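Local coordinates for protein DnaJ homolog subfamily C member 3 (Mus musculus, PDB 3IEG) that serves as an endoplasmic reticulum co-chaperone in the unfolded protein response, binding misfolded proteins, stimulating HSC70 ATPase activity and restraining the eIF2-alpha kinase GCN2, at residues K232-L237 with E258-T263; A72-R77 with E91-K96; E155-R160 with I174-A179; E320-A325 with R351-S356. One frame throughout, in Å; residues are numbered along the deposited sequence.

Interaction 1. Residues K232-L237 with E258-T263; sequences KKLNKL and ESVMKT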
loop_
_atom_site.group_PDB
_atom_site.type_symbol
_atom_site.label_atom_id
_atom_site.label_comp_id
_atom_site.label_asym_id
_atom_site.label_seq_id
_atom_site.Cartn_x
_atom_site.Cartn_y
_atom_site.Cartn_z
ATOM N N LYS A 232 7.577 18.470 1.478
ATOM C CA LYS A 232 7.149 19.440 2.491
ATOM C C LYS A 232 6.894 20.800 1.837
ATOM O O LYS A 232 5.800 21.363 1.997
ATOM C CB LYS A 232 8.160 19.559 3.625
ATOM C CG LYS A 232 7.574 20.033 4.938
ATOM C CD LYS A 232 8.682 20.425 5.901
ATOM C CE LYS A 232 8.222 21.407 6.956
ATOM N NZ LYS A 232 7.505 20.705 8.044
ATOM N N LYS A 233 7.883 21.283 1.073
ATOM C CA LYS A 233 7.771 22.534 0.319
ATOM C C LYS A 233 6.660 22.500 -0.730
ATOM O O LYS A 233 5.809 23.384 -0.770
ATOM C CB LYS A 233 9.090 22.868 -0.378
ATOM C CG LYS A 233 10.170 23.475 0.523
ATOM C CD LYS A 233 11.516 23.619 -0.229
ATOM C CE LYS A 233 11.386 24.557 -1.438
ATOM N NZ LYS A 233 12.720 24.889 -2.014
ATOM N N LEU A 234 6.678 21.482 -1.581
ATOM C CA LEU A 234 5.693 21.350 -2.630
ATOM C C LEU A 234 4.294 21.292 -2.044
ATOM O O LEU A 234 3.350 21.818 -2.624
ATOM C CB LEU A 234 5.978 20.101 -3.451
ATOM C CG LEU A 234 5.384 19.923 -4.854
ATOM C CD1 LEU A 234 4.135 19.083 -4.794
ATOM C CD2 LEU A 234 5.153 21.238 -5.626
ATOM N N ASN A 235 4.168 20.672 -0.880
ATOM C CA ASN A 235 2.886 20.540 -0.224
ATOM C C ASN A 235 2.398 21.830 0.437
ATOM O O ASN A 235 1.198 22.099 0.428
ATOM C CB ASN A 235 2.922 19.412 0.801
ATOM C CG ASN A 235 1.596 19.217 1.491
ATOM O OD1 ASN A 235 1.397 19.677 2.610
ATOM N ND2 ASN A 235 0.669 18.547 0.815
ATOM N N LYS A 236 3.311 22.604 1.033
ATOM C CA LYS A 236 2.941 23.884 1.654
ATOM C C LYS A 236 2.447 24.839 0.589
ATOM O O LYS A 236 1.427 25.503 0.768
ATOM C CB LYS A 236 4.104 24.527 2.415
ATOM C CG LYS A 236 4.233 24.088 3.873
ATOM C CD LYS A 236 5.241 24.979 4.658
ATOM C CE LYS A 236 5.939 24.214 5.810
ATOM N NZ LYS A 236 4.974 23.585 6.788
ATOM N N LEU A 237 3.171 24.885 -0.522
ATOM C CA LEU A 237 2.808 25.716 -1.657
ATOM C C LEU A 237 1.392 25.448 -2.157
ATOM O O LEU A 237 0.631 26.388 -2.344
ATOM C CB LEU A 237 3.824 25.546 -2.787
ATOM C CG LEU A 237 5.092 26.412 -2.874
ATOM C CD1 LEU A 237 5.515 27.134 -1.577
ATOM C CD2 LEU A 237 6.233 25.568 -3.431
ATOM N N GLU A 258 2.160 29.057 -9.864
ATOM C CA GLU A 258 3.281 29.280 -10.756
ATOM C C GLU A 258 4.530 28.685 -10.119
ATOM O O GLU A 258 5.286 27.973 -10.772
ATOM C CB GLU A 258 3.481 30.771 -11.021
ATOM C CG GLU A 258 3.735 31.136 -12.477
ATOM C CD GLU A 258 2.448 31.269 -13.296
ATOM O OE1 GLU A 258 2.044 32.414 -13.618
ATOM O OE2 GLU A 258 1.838 30.224 -13.609
ATOM N N SER A 259 4.732 28.957 -8.838
ATOM C CA SER A 259 5.905 28.446 -8.162
ATOM C C SER A 259 5.785 26.947 -7.851
ATOM O O SER A 259 6.792 26.252 -7.766
ATOM C CB SER A 259 6.213 29.261 -6.916
ATOM O OG SER A 259 5.106 29.242 -6.048
ATOM N N VAL A 260 4.558 26.446 -7.717
ATOM C CA VAL A 260 4.325 25.002 -7.600
ATOM C C VAL A 260 4.897 24.243 -8.805
ATOM O O VAL A 260 5.563 23.233 -8.629
ATOM C CB VAL A 260 2.827 24.671 -7.365
ATOM C CG1 VAL A 260 2.548 23.178 -7.534
ATOM C CG2 VAL A 260 2.404 25.130 -5.990
HETATM N N MSE A 261 4.660 24.746 -10.015
HETATM C CA MSE A 261 5.260 24.168 -11.223
HETATM C C MSE A 261 6.763 24.400 -11.334
HETATM O O MSE A 261 7.473 23.593 -11.922
HETATM C CB MSE A 261 4.584 24.711 -12.464
HETATM C CG MSE A 261 3.190 24.187 -12.651
HETATM SE SE MSE A 261 2.192 25.235 -13.953
HETATM C CE MSE A 261 3.400 25.092 -15.504
ATOM N N LYS A 262 7.241 25.514 -10.792
ATOM C CA LYS A 262 8.666 25.770 -10.733
ATOM C C LYS A 262 9.319 24.661 -9.903
ATOM O O LYS A 262 10.218 23.969 -10.385
ATOM C CB LYS A 262 8.941 27.136 -10.102
ATOM C CG LYS A 262 9.868 28.043 -10.911
ATOM C CD LYS A 262 9.081 28.882 -11.932
ATOM C CE LYS A 262 9.876 30.090 -12.430
ATOM N NZ LYS A 262 11.020 29.689 -13.308
ATOM N N THR A 263 8.838 24.475 -8.673
ATOM C CA THR A 263 9.468 23.546 -7.734
ATOM C C THR A 263 9.255 22.048 -8.041
ATOM O O THR A 263 9.949 21.197 -7.477
ATOM C CB THR A 263 9.284 23.964 -6.224
ATOM O OG1 THR A 263 8.634 22.930 -5.473
ATOM C CG2 THR A 263 8.488 25.212 -6.103
#
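A chi1 of -161° swings CG of Leu234 to the far side from its own nitrogen, and this carries CD2 toward Val260, whose CG1 is likewise turned opposite its nitrogen (chi1 168°). The two side chains cross at about a right angle, with Leu234 CD2 lying 3.8 Å from Val260 CG1 and 3.6 Å from Val260 O, so that the leucine methyl rests against backbone as well as side chain. The other valine branch, CG2, stands beside its own N and faces the next turn of the opposite helix, where it meets Leu237 CB at 3.5 Å. Leu237 and Val260 are also the point of closest backbone approach. The pairing joins helix 222-246, whose later part lies in TPR 7, to helix 250-263 of the same repeat, an antiparallel pair whose local axes come within 9.6 Å at 164°. Farther along, CD2 of Leu237 and CG2 of Thr263 reach toward each other tip to tip, although the threonine methyl is crowded by Ser259 O and its exact place is doubtful. Ser259 itself lends little to the packing, its OG being hydrogen-bonded to Lys256 O within its own helix. Behind the apolar seam, helix 268-284 adds Tyr270 against Leu234 and Ser274 against Val260.

Interaction 2. Residues A72-R77 with E91-K96; sequences AARLQR and EDDFKK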
loop_
_atom_site.group_PDB
_atom_site.type_symbol
_atom_site.label_atom_id
_atom_site.label_comp_id
_atom_site.label_asym_id
_atom_site.label_seq_id
_atom_site.Cartn_x
_atom_site.Cartn_y
_atom_site.Cartn_z
ATOM N N ALA A 72 7.270 -33.630 16.655
ATOM C CA ALA A 72 6.084 -32.755 16.583
ATOM C C ALA A 72 6.411 -31.260 16.495
ATOM O O ALA A 72 5.772 -30.532 15.753
ATOM C CB ALA A 72 5.141 -33.025 17.747
ATOM N N ALA A 73 7.412 -30.818 17.245
ATOM C CA ALA A 73 7.806 -29.420 17.254
ATOM C C ALA A 73 8.475 -29.016 15.955
ATOM O O ALA A 73 8.282 -27.893 15.478
ATOM C CB ALA A 73 8.716 -29.136 18.425
ATOM N N ARG A 74 9.264 -29.924 15.387
ATOM C CA ARG A 74 9.936 -29.662 14.129
ATOM C C ARG A 74 8.926 -29.620 12.988
ATOM O O ARG A 74 9.024 -28.775 12.102
ATOM C CB ARG A 74 11.043 -30.681 13.864
ATOM C CG ARG A 74 11.811 -30.404 12.585
ATOM C CD ARG A 74 12.969 -31.349 12.348
ATOM N NE ARG A 74 14.222 -30.786 12.843
ATOM C CZ ARG A 74 14.977 -31.391 13.742
ATOM N NH1 ARG A 74 14.605 -32.566 14.211
ATOM N NH2 ARG A 74 16.092 -30.840 14.169
ATOM N N LEU A 75 7.939 -30.506 13.019
ATOM C CA LEU A 75 6.905 -30.450 12.004
ATOM C C LEU A 75 6.237 -29.073 12.005
ATOM O O LEU A 75 6.053 -28.471 10.945
ATOM C CB LEU A 75 5.881 -31.563 12.188
ATOM C CG LEU A 75 4.698 -31.538 11.206
ATOM C CD1 LEU A 75 5.147 -31.726 9.769
ATOM C CD2 LEU A 75 3.664 -32.585 11.574
ATOM N N GLN A 76 5.913 -28.565 13.196
ATOM C CA GLN A 76 5.264 -27.258 13.328
ATOM C C GLN A 76 6.126 -26.115 12.787
ATOM O O GLN A 76 5.629 -25.238 12.079
ATOM C CB GLN A 76 4.830 -26.983 14.783
ATOM C CG GLN A 76 3.695 -27.878 15.322
ATOM C CD GLN A 76 2.498 -27.967 14.386
ATOM O OE1 GLN A 76 2.098 -26.984 13.768
ATOM N NE2 GLN A 76 1.922 -29.151 14.278
ATOM N N ARG A 77 7.417 -26.130 13.104
ATOM C CA ARG A 77 8.331 -25.107 12.587
ATOM C C ARG A 77 8.414 -25.141 11.066
ATOM O O ARG A 77 8.430 -24.092 10.420
ATOM C CB ARG A 77 9.725 -25.231 13.197
ATOM C CG ARG A 77 10.620 -24.080 12.793
ATOM C CD ARG A 77 11.948 -24.091 13.499
ATOM N NE ARG A 77 12.774 -25.183 13.023
ATOM C CZ ARG A 77 13.991 -25.422 13.471
ATOM N NH1 ARG A 77 14.514 -24.634 14.397
ATOM N NH2 ARG A 77 14.676 -26.443 12.993
ATOM N N GLU A 91 12.109 -27.444 3.840
ATOM C CA GLU A 91 12.415 -28.765 3.333
ATOM C C GLU A 91 13.353 -29.498 4.291
ATOM O O GLU A 91 13.139 -30.673 4.609
ATOM C CB GLU A 91 13.029 -28.660 1.940
ATOM C CG GLU A 91 12.038 -28.234 0.884
ATOM C CD GLU A 91 12.631 -28.197 -0.499
ATOM O OE1 GLU A 91 13.761 -27.682 -0.645
ATOM O OE2 GLU A 91 11.968 -28.668 -1.453
ATOM N N ASP A 92 14.368 -28.791 4.774
ATOM C CA ASP A 92 15.291 -29.357 5.724
ATOM C C ASP A 92 14.545 -29.896 6.950
ATOM O O ASP A 92 14.787 -31.029 7.370
ATOM C CB ASP A 92 16.329 -28.325 6.126
ATOM C CG ASP A 92 17.475 -28.933 6.896
ATOM O OD1 ASP A 92 18.419 -29.433 6.251
ATOM O OD2 ASP A 92 17.435 -28.921 8.145
ATOM N N ASP A 93 13.631 -29.100 7.505
ATOM C CA ASP A 93 12.828 -29.520 8.658
ATOM C C ASP A 93 11.905 -30.697 8.360
ATOM O O ASP A 93 11.906 -31.678 9.103
ATOM C CB ASP A 93 12.042 -28.353 9.260
ATOM C CG ASP A 93 12.749 -27.723 10.439
ATOM O OD1 ASP A 93 13.827 -28.209 10.815
ATOM O OD2 ASP A 93 12.232 -26.744 11.008
ATOM N N PHE A 94 11.140 -30.612 7.277
ATOM C CA PHE A 94 10.276 -31.709 6.876
ATOM C C PHE A 94 11.072 -32.982 6.621
ATOM O O PHE A 94 10.680 -34.056 7.062
ATOM C CB PHE A 94 9.492 -31.359 5.622
ATOM C CG PHE A 94 8.528 -30.221 5.792
ATOM C CD1 PHE A 94 7.525 -30.273 6.760
ATOM C CD2 PHE A 94 8.598 -29.110 4.951
ATOM C CE1 PHE A 94 6.641 -29.225 6.910
ATOM C CE2 PHE A 94 7.697 -28.061 5.084
ATOM C CZ PHE A 94 6.718 -28.120 6.059
ATOM N N LYS A 95 12.188 -32.867 5.905
ATOM C CA LYS A 95 13.031 -34.023 5.638
ATOM C C LYS A 95 13.537 -34.684 6.932
ATOM O O LYS A 95 13.530 -35.908 7.046
ATOM C CB LYS A 95 14.199 -33.652 4.707
ATOM C CG LYS A 95 13.865 -33.726 3.222
ATOM C CD LYS A 95 14.922 -33.053 2.333
ATOM C CE LYS A 95 14.506 -33.143 0.846
ATOM N NZ LYS A 95 14.925 -31.973 -0.019
ATOM N N LYS A 96 13.973 -33.883 7.900
ATOM C CA LYS A 96 14.458 -34.429 9.171
ATOM C C LYS A 96 13.345 -35.083 10.017
ATOM O O LYS A 96 13.606 -36.022 10.781
ATOM C CB LYS A 96 15.188 -33.360 9.976
ATOM C CG LYS A 96 16.557 -32.972 9.414
ATOM C CD LYS A 96 17.259 -31.967 10.327
ATOM C CE LYS A 96 18.635 -31.572 9.799
ATOM N NZ LYS A 96 19.210 -30.389 10.527
#
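Arg77 runs alongside Asp93 OD2 from CB to CD, its CG 3.6 Å from that oxygen, and a bend at chi3 (71°) then turns the head group onto the acid. NE donates to Asp93 OD2 at 2.6 Å, CZ lies 3.3 Å from the same oxygen, and NH2 reaches Asp93 OD1 at 2.9 Å in a nearly straight bond. Each oxygen accepts through its syn lone pair, and guanidinium and carboxylate are almost coplanar (9°), which makes this a side-on, two-nitrogen salt bridge that should hold the carboxylate against rotation. Arg74 approaches the same acid with its plane turned 65° from the carboxylate; its NE makes only a weak bond to Asp93 OD1 at 3.3 Å, and its NH1 goes to Met68 O instead. The aliphatic chain of Lys96 lies over one face of the Arg74 guanidinium, its CD 3.9 Å above the plane. The buried Asp93 carboxylate is thus shared by two arginines, gripped firmly by Arg77 and only weakly by Arg74. Beyond it, Leu75 CD1 meets the edge of the Phe94 ring, 4.1 Å from CE1. The charge network and apolar pair tie helix 71-84 to helix 87-98 in an antiparallel fashion, the helix-turn-helix hairpin of a tetratricopeptide repeat, here TPR 3.

Interaction 3. Residues E155-R160 with I174-A179; sequences ELRELR and ISDLKA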
loop_
_atom_site.group_PDB
_atom_site.type_symbol
_atom_site.label_atom_id
_atom_site.label_comp_id
_atom_site.label_asym_id
_atom_site.label_seq_id
_atom_site.Cartn_x
_atom_site.Cartn_y
_atom_site.Cartn_z
ATOM N N GLU A 155 9.803 -10.522 0.987
ATOM C CA GLU A 155 10.656 -10.104 -0.130
ATOM C C GLU A 155 10.033 -10.412 -1.505
ATOM O O GLU A 155 10.191 -9.632 -2.449
ATOM C CB GLU A 155 12.088 -10.676 -0.042
ATOM C CG GLU A 155 12.602 -11.126 1.354
ATOM C CD GLU A 155 12.367 -10.127 2.485
ATOM O OE1 GLU A 155 12.971 -9.042 2.452
ATOM O OE2 GLU A 155 11.590 -10.448 3.419
ATOM N N LEU A 156 9.324 -11.534 -1.623
ATOM C CA LEU A 156 8.662 -11.889 -2.878
ATOM C C LEU A 156 7.465 -10.995 -3.127
ATOM O O LEU A 156 7.129 -10.700 -4.264
ATOM C CB LEU A 156 8.251 -13.356 -2.891
ATOM C CG LEU A 156 9.394 -14.362 -2.984
ATOM C CD1 LEU A 156 8.835 -15.725 -3.374
ATOM C CD2 LEU A 156 10.459 -13.905 -3.981
ATOM N N ARG A 157 6.827 -10.576 -2.041
ATOM C CA ARG A 157 5.830 -9.518 -2.048
ATOM C C ARG A 157 6.395 -8.226 -2.634
ATOM O O ARG A 157 5.786 -7.608 -3.499
ATOM C CB ARG A 157 5.400 -9.230 -0.614
ATOM C CG ARG A 157 4.092 -8.546 -0.498
ATOM C CD ARG A 157 3.041 -9.597 -0.423
ATOM N NE ARG A 157 1.723 -9.018 -0.579
ATOM C CZ ARG A 157 0.626 -9.603 -0.140
ATOM N NH1 ARG A 157 0.729 -10.769 0.479
ATOM N NH2 ARG A 157 -0.551 -9.022 -0.317
ATOM N N GLU A 158 7.552 -7.815 -2.139
ATOM C CA GLU A 158 8.195 -6.613 -2.634
ATOM C C GLU A 158 8.648 -6.770 -4.079
ATOM O O GLU A 158 8.589 -5.808 -4.829
ATOM C CB GLU A 158 9.362 -6.208 -1.738
ATOM C CG GLU A 158 8.929 -5.766 -0.342
ATOM C CD GLU A 158 10.097 -5.346 0.537
ATOM O OE1 GLU A 158 11.149 -6.013 0.499
ATOM O OE2 GLU A 158 9.969 -4.340 1.264
ATOM N N LEU A 159 9.082 -7.972 -4.462
ATOM C CA LEU A 159 9.459 -8.250 -5.841
ATOM C C LEU A 159 8.277 -8.136 -6.800
ATOM O O LEU A 159 8.423 -7.604 -7.897
ATOM C CB LEU A 159 10.111 -9.625 -5.978
ATOM C CG LEU A 159 10.587 -9.996 -7.401
ATOM C CD1 LEU A 159 11.850 -9.239 -7.778
ATOM C CD2 LEU A 159 10.819 -11.482 -7.525
ATOM N N ARG A 160 7.114 -8.620 -6.386
ATOM C CA ARG A 160 5.893 -8.439 -7.163
ATOM C C ARG A 160 5.546 -6.956 -7.292
ATOM O O ARG A 160 5.058 -6.518 -8.331
ATOM C CB ARG A 160 4.721 -9.197 -6.535
ATOM C CG ARG A 160 3.535 -9.378 -7.470
ATOM C CD ARG A 160 2.235 -9.166 -6.735
ATOM N NE ARG A 160 1.503 -10.395 -6.485
ATOM C CZ ARG A 160 0.695 -10.603 -5.451
ATOM N NH1 ARG A 160 0.521 -9.678 -4.517
ATOM N NH2 ARG A 160 0.079 -11.768 -5.337
ATOM N N ILE A 174 1.983 0.044 -4.443
ATOM C CA ILE A 174 1.792 0.600 -3.090
ATOM C C ILE A 174 1.134 -0.431 -2.183
ATOM O O ILE A 174 1.538 -0.610 -1.032
ATOM C CB ILE A 174 0.983 1.958 -3.058
ATOM C CG1 ILE A 174 -0.445 1.799 -3.611
ATOM C CG2 ILE A 174 1.704 3.068 -3.851
ATOM C CD1 ILE A 174 -1.622 1.634 -2.559
ATOM N N SER A 175 0.137 -1.124 -2.719
ATOM C CA SER A 175 -0.630 -2.083 -1.944
ATOM C C SER A 175 0.208 -3.280 -1.500
ATOM O O SER A 175 0.133 -3.709 -0.352
ATOM C CB SER A 175 -1.838 -2.543 -2.746
ATOM O OG SER A 175 -2.342 -3.736 -2.200
ATOM N N ASP A 176 1.011 -3.808 -2.417
ATOM C CA ASP A 176 1.918 -4.898 -2.091
ATOM C C ASP A 176 2.977 -4.485 -1.095
ATOM O O ASP A 176 3.339 -5.264 -0.222
ATOM C CB ASP A 176 2.591 -5.429 -3.346
ATOM C CG ASP A 176 1.811 -6.558 -4.000
ATOM O OD1 ASP A 176 0.848 -7.095 -3.387
ATOM O OD2 ASP A 176 2.176 -6.905 -5.142
ATOM N N LEU A 177 3.469 -3.255 -1.225
ATOM C CA LEU A 177 4.468 -2.731 -0.303
ATOM C C LEU A 177 3.894 -2.484 1.083
ATOM O O LEU A 177 4.583 -2.692 2.081
ATOM C CB LEU A 177 5.112 -1.470 -0.857
ATOM C CG LEU A 177 5.989 -1.686 -2.086
ATOM C CD1 LEU A 177 6.157 -0.363 -2.813
ATOM C CD2 LEU A 177 7.327 -2.290 -1.722
ATOM N N LYS A 178 2.635 -2.062 1.145
ATOM C CA LYS A 178 1.962 -1.887 2.424
ATOM C C LYS A 178 1.786 -3.235 3.100
ATOM O O LYS A 178 2.114 -3.383 4.282
ATOM C CB LYS A 178 0.612 -1.183 2.271
ATOM C CG LYS A 178 0.696 0.320 2.120
ATOM C CD LYS A 178 -0.698 0.946 2.199
ATOM C CE LYS A 178 -0.636 2.466 2.277
ATOM N NZ LYS A 178 0.185 2.936 3.439
ATOM N N ALA A 179 1.294 -4.222 2.350
ATOM C CA ALA A 179 1.161 -5.581 2.883
ATOM C C ALA A 179 2.503 -6.083 3.419
ATOM O O ALA A 179 2.580 -6.555 4.549
ATOM C CB ALA A 179 0.601 -6.520 1.842
#
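Charge dominates where Arg157 and Arg160 close on the buried Asp176. Arg160 NH1 lies 2.8 Å from Asp176 OD1, a salt bridge whose hydrogen bond is bent and weak; guanidinium and carboxylate planes are 20° apart, with the acid at the guanidinium edge. The chain of Arg160 is bent at both chi2 and chi3, and this lets NH1 face Asp176 while NH2 forms a salt bridge with Asp144 on helix 136-149. Arg157 makes the longer ion pair, its NE 3.5 Å from Asp176 OD1, and its guanidinium is turned 84° against the carboxylate. With Arg160 replaced by alanine, Asp176 would probably keep only the looser Arg157 pairing and Asp144 would lose this partner. Van der Waals contacts flank the charges. The methyl of Ala179 sits over one face of the Arg157 guanidinium, its CB 3.5 Å from NH2, and CG of Arg157 rests against the backbone, 3.4 Å from Asp176 O. On the other flank, Glu158 CG meets Leu177 CD2 at 4.1 Å, the two side chains crossing at about a right angle. Helices 154-166 and 170-181 run antiparallel here, 8.3 Å between local axes at 168°, as in the two-helix hairpin of a tetratricopeptide repeat, TPR 5.

Interaction 4. Residues E320-A325 with R351-S356; sequences EMYDEA and RLLKQS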
loop_
_atom_site.group_PDB
_atom_site.type_symbol
_atom_site.label_atom_id
_atom_site.label_comp_id
_atom_site.label_asym_id
_atom_site.label_seq_id
_atom_site.Cartn_x
_atom_site.Cartn_y
_atom_site.Cartn_z
ATOM N N GLU A 320 -19.876 37.054 -23.623
ATOM C CA GLU A 320 -21.172 36.999 -24.314
ATOM C C GLU A 320 -21.239 35.952 -25.427
ATOM O O GLU A 320 -22.121 35.992 -26.281
ATOM C CB GLU A 320 -21.608 38.394 -24.811
ATOM C CG GLU A 320 -22.340 39.211 -23.733
ATOM C CD GLU A 320 -22.335 40.722 -23.970
ATOM O OE1 GLU A 320 -21.922 41.182 -25.060
ATOM O OE2 GLU A 320 -22.754 41.455 -23.044
HETATM N N MSE A 321 -20.303 35.010 -25.396
HETATM C CA MSE A 321 -20.273 33.907 -26.340
HETATM C C MSE A 321 -21.097 32.760 -25.786
HETATM O O MSE A 321 -20.566 31.749 -25.343
HETATM C CB MSE A 321 -18.835 33.475 -26.591
HETATM C CG MSE A 321 -17.945 34.611 -27.045
HETATM SE SE MSE A 321 -16.074 34.079 -27.067
HETATM C CE MSE A 321 -15.236 35.714 -27.809
ATOM N N TYR A 322 -22.411 32.941 -25.826
ATOM C CA TYR A 322 -23.360 32.033 -25.196
ATOM C C TYR A 322 -23.342 30.617 -25.783
ATOM O O TYR A 322 -23.431 29.636 -25.042
ATOM C CB TYR A 322 -24.769 32.638 -25.243
ATOM C CG TYR A 322 -24.874 34.015 -24.596
ATOM C CD1 TYR A 322 -25.090 35.160 -25.366
ATOM C CD2 TYR A 322 -24.751 34.169 -23.211
ATOM C CE1 TYR A 322 -25.182 36.427 -24.767
ATOM C CE2 TYR A 322 -24.837 35.426 -22.603
ATOM C CZ TYR A 322 -25.053 36.551 -23.382
ATOM O OH TYR A 322 -25.140 37.787 -22.770
ATOM N N ASP A 323 -23.210 30.528 -27.107
ATOM C CA ASP A 323 -23.160 29.252 -27.831
ATOM C C ASP A 323 -22.036 28.336 -27.342
ATOM O O ASP A 323 -22.235 27.131 -27.170
ATOM C CB ASP A 323 -23.022 29.492 -29.344
ATOM C CG ASP A 323 -24.358 29.795 -30.028
ATOM O OD1 ASP A 323 -25.216 30.495 -29.441
ATOM O OD2 ASP A 323 -24.545 29.328 -31.174
ATOM N N GLU A 324 -20.861 28.925 -27.126
ATOM C CA GLU A 324 -19.683 28.197 -26.657
ATOM C C GLU A 324 -19.809 27.818 -25.185
ATOM O O GLU A 324 -19.313 26.773 -24.760
ATOM C CB GLU A 324 -18.419 29.028 -26.873
ATOM C CG GLU A 324 -17.927 29.084 -28.316
ATOM C CD GLU A 324 -18.484 30.267 -29.105
ATOM O OE1 GLU A 324 -19.494 30.880 -28.682
ATOM O OE2 GLU A 324 -17.901 30.583 -30.165
ATOM N N ALA A 325 -20.480 28.676 -24.417
ATOM C CA ALA A 325 -20.692 28.438 -22.998
ATOM C C ALA A 325 -21.585 27.228 -22.784
ATOM O O ALA A 325 -21.247 26.363 -21.979
ATOM C CB ALA A 325 -21.270 29.667 -22.319
ATOM N N ARG A 351 -30.644 31.332 -20.014
ATOM C CA ARG A 351 -31.415 32.542 -19.684
ATOM C C ARG A 351 -30.738 33.800 -20.225
ATOM O O ARG A 351 -31.399 34.672 -20.794
ATOM C CB ARG A 351 -31.645 32.668 -18.171
ATOM C CG ARG A 351 -32.925 32.000 -17.673
ATOM C CD ARG A 351 -33.107 32.126 -16.143
ATOM N NE ARG A 351 -32.434 31.052 -15.400
ATOM C CZ ARG A 351 -31.315 31.195 -14.684
ATOM N NH1 ARG A 351 -30.710 32.378 -14.583
ATOM N NH2 ARG A 351 -30.797 30.143 -14.058
ATOM N N LEU A 352 -29.420 33.877 -20.052
ATOM C CA LEU A 352 -28.639 34.991 -20.568
ATOM C C LEU A 352 -28.720 35.077 -22.088
ATOM O O LEU A 352 -28.899 36.164 -22.638
ATOM C CB LEU A 352 -27.186 34.898 -20.108
ATOM C CG LEU A 352 -26.883 35.231 -18.647
ATOM C CD1 LEU A 352 -25.542 34.631 -18.269
ATOM C CD2 LEU A 352 -26.893 36.726 -18.400
ATOM N N LEU A 353 -28.600 33.924 -22.747
ATOM C CA LEU A 353 -28.740 33.809 -24.198
ATOM C C LEU A 353 -30.080 34.369 -24.670
ATOM O O LEU A 353 -30.112 35.222 -25.563
ATOM C CB LEU A 353 -28.573 32.344 -24.622
ATOM C CG LEU A 353 -28.482 31.838 -26.076
ATOM C CD1 LEU A 353 -29.811 31.220 -26.535
ATOM C CD2 LEU A 353 -27.929 32.875 -27.099
ATOM N N LYS A 354 -31.171 33.906 -24.050
ATOM C CA LYS A 354 -32.520 34.406 -24.335
ATOM C C LYS A 354 -32.619 35.923 -24.208
ATOM O O LYS A 354 -33.164 36.579 -25.087
ATOM C CB LYS A 354 -33.559 33.770 -23.406
ATOM C CG LYS A 354 -34.053 32.394 -23.816
ATOM C CD LYS A 354 -34.925 31.779 -22.698
ATOM C CE LYS A 354 -35.064 30.250 -22.843
ATOM N NZ LYS A 354 -33.737 29.539 -22.938
ATOM N N GLN A 355 -32.106 36.465 -23.106
ATOM C CA GLN A 355 -32.111 37.905 -22.865
ATOM C C GLN A 355 -31.564 38.656 -24.056
ATOM O O GLN A 355 -32.240 39.522 -24.597
ATOM C CB GLN A 355 -31.300 38.261 -21.628
ATOM C CG GLN A 355 -32.116 38.459 -20.379
ATOM C CD GLN A 355 -31.242 38.489 -19.129
ATOM O OE1 GLN A 355 -30.302 39.287 -19.034
ATOM N NE2 GLN A 355 -31.541 37.609 -18.166
ATOM N N SER A 356 -30.350 38.305 -24.474
ATOM C CA SER A 356 -29.712 38.938 -25.629
ATOM C C SER A 356 -30.542 38.811 -26.908
ATOM O O SER A 356 -30.472 39.662 -27.788
ATOM C CB SER A 356 -28.311 38.368 -25.856
ATOM O OG SER A 356 -28.367 37.038 -26.340
#
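The first turn of helix 322-333, within TPR 9, packs against helix 340-357 near the carboxyl end of the chain, and Tyr322 makes most of the contact. Its CG is turned opposite the carbonyl carbon and beside its own N (chi1 -57°), which lays the ring face-on to the backbone of the second helix: Leu353 CA is 4.1 Å from the ring centroid and 17° off the normal, a CH-pi contact, while the carbonyl carbon of Leu352 covers the same face nearer the rim. CE2 touches Leu352 CB at 3.5 Å, the two side chains crossing at about a right angle, and across the ring from CE2, CE1 comes within 3.6 Å of Ser356 OG. That hydroxyl is not held by the tyrosine, since it donates back to Leu353 O, 2.6 Å from OG, within its own helix. Nearer the backbone, Tyr322 CB meets Leu353 CD2 at 3.7 Å. The opposite ring face is backed by Glu320, its carbonyl carbon 3.9 Å above the plane. Glu320 closes the preceding helix in a Schellman motif with positive phi, and Met321, a selenomethionine, is the N-cap of the next, so the ring is wedged between the tight inter-helix turn of the repeat and the terminal helix. Losing the ring to a serine is likely to open a gap over Leu352 and Leu353 and leave this end of the terminal helix less firmly seated. Leu317 of helix 306-318 also touches the tyrosine. Residues 351-356 belong to a region described, by similarity, as a flexible linker, yet here they are ordered and helical.

Along the chain the contacts follow in series, interaction 2, then 3, 1 and 4, and none touches another. Centres of interactions 2 and 3 lie about 28 Å apart, those of 3 and 1 about 30 Å, and those of 1 and 4 about 38 Å; interactions 2 and 4 are about 81 Å apart, on opposite sides of the chain's centre. Interactions 2, 3 and 1 each join antiparallel helices, in TPR 3, TPR 5 and TPR 7, whereas interaction 4 ties TPR 9 to the helix after it, consistent with an elongated array of helix hairpins. The groove for misfolded proteins lies in the first two repeats of this TPR part, outside all four contacts.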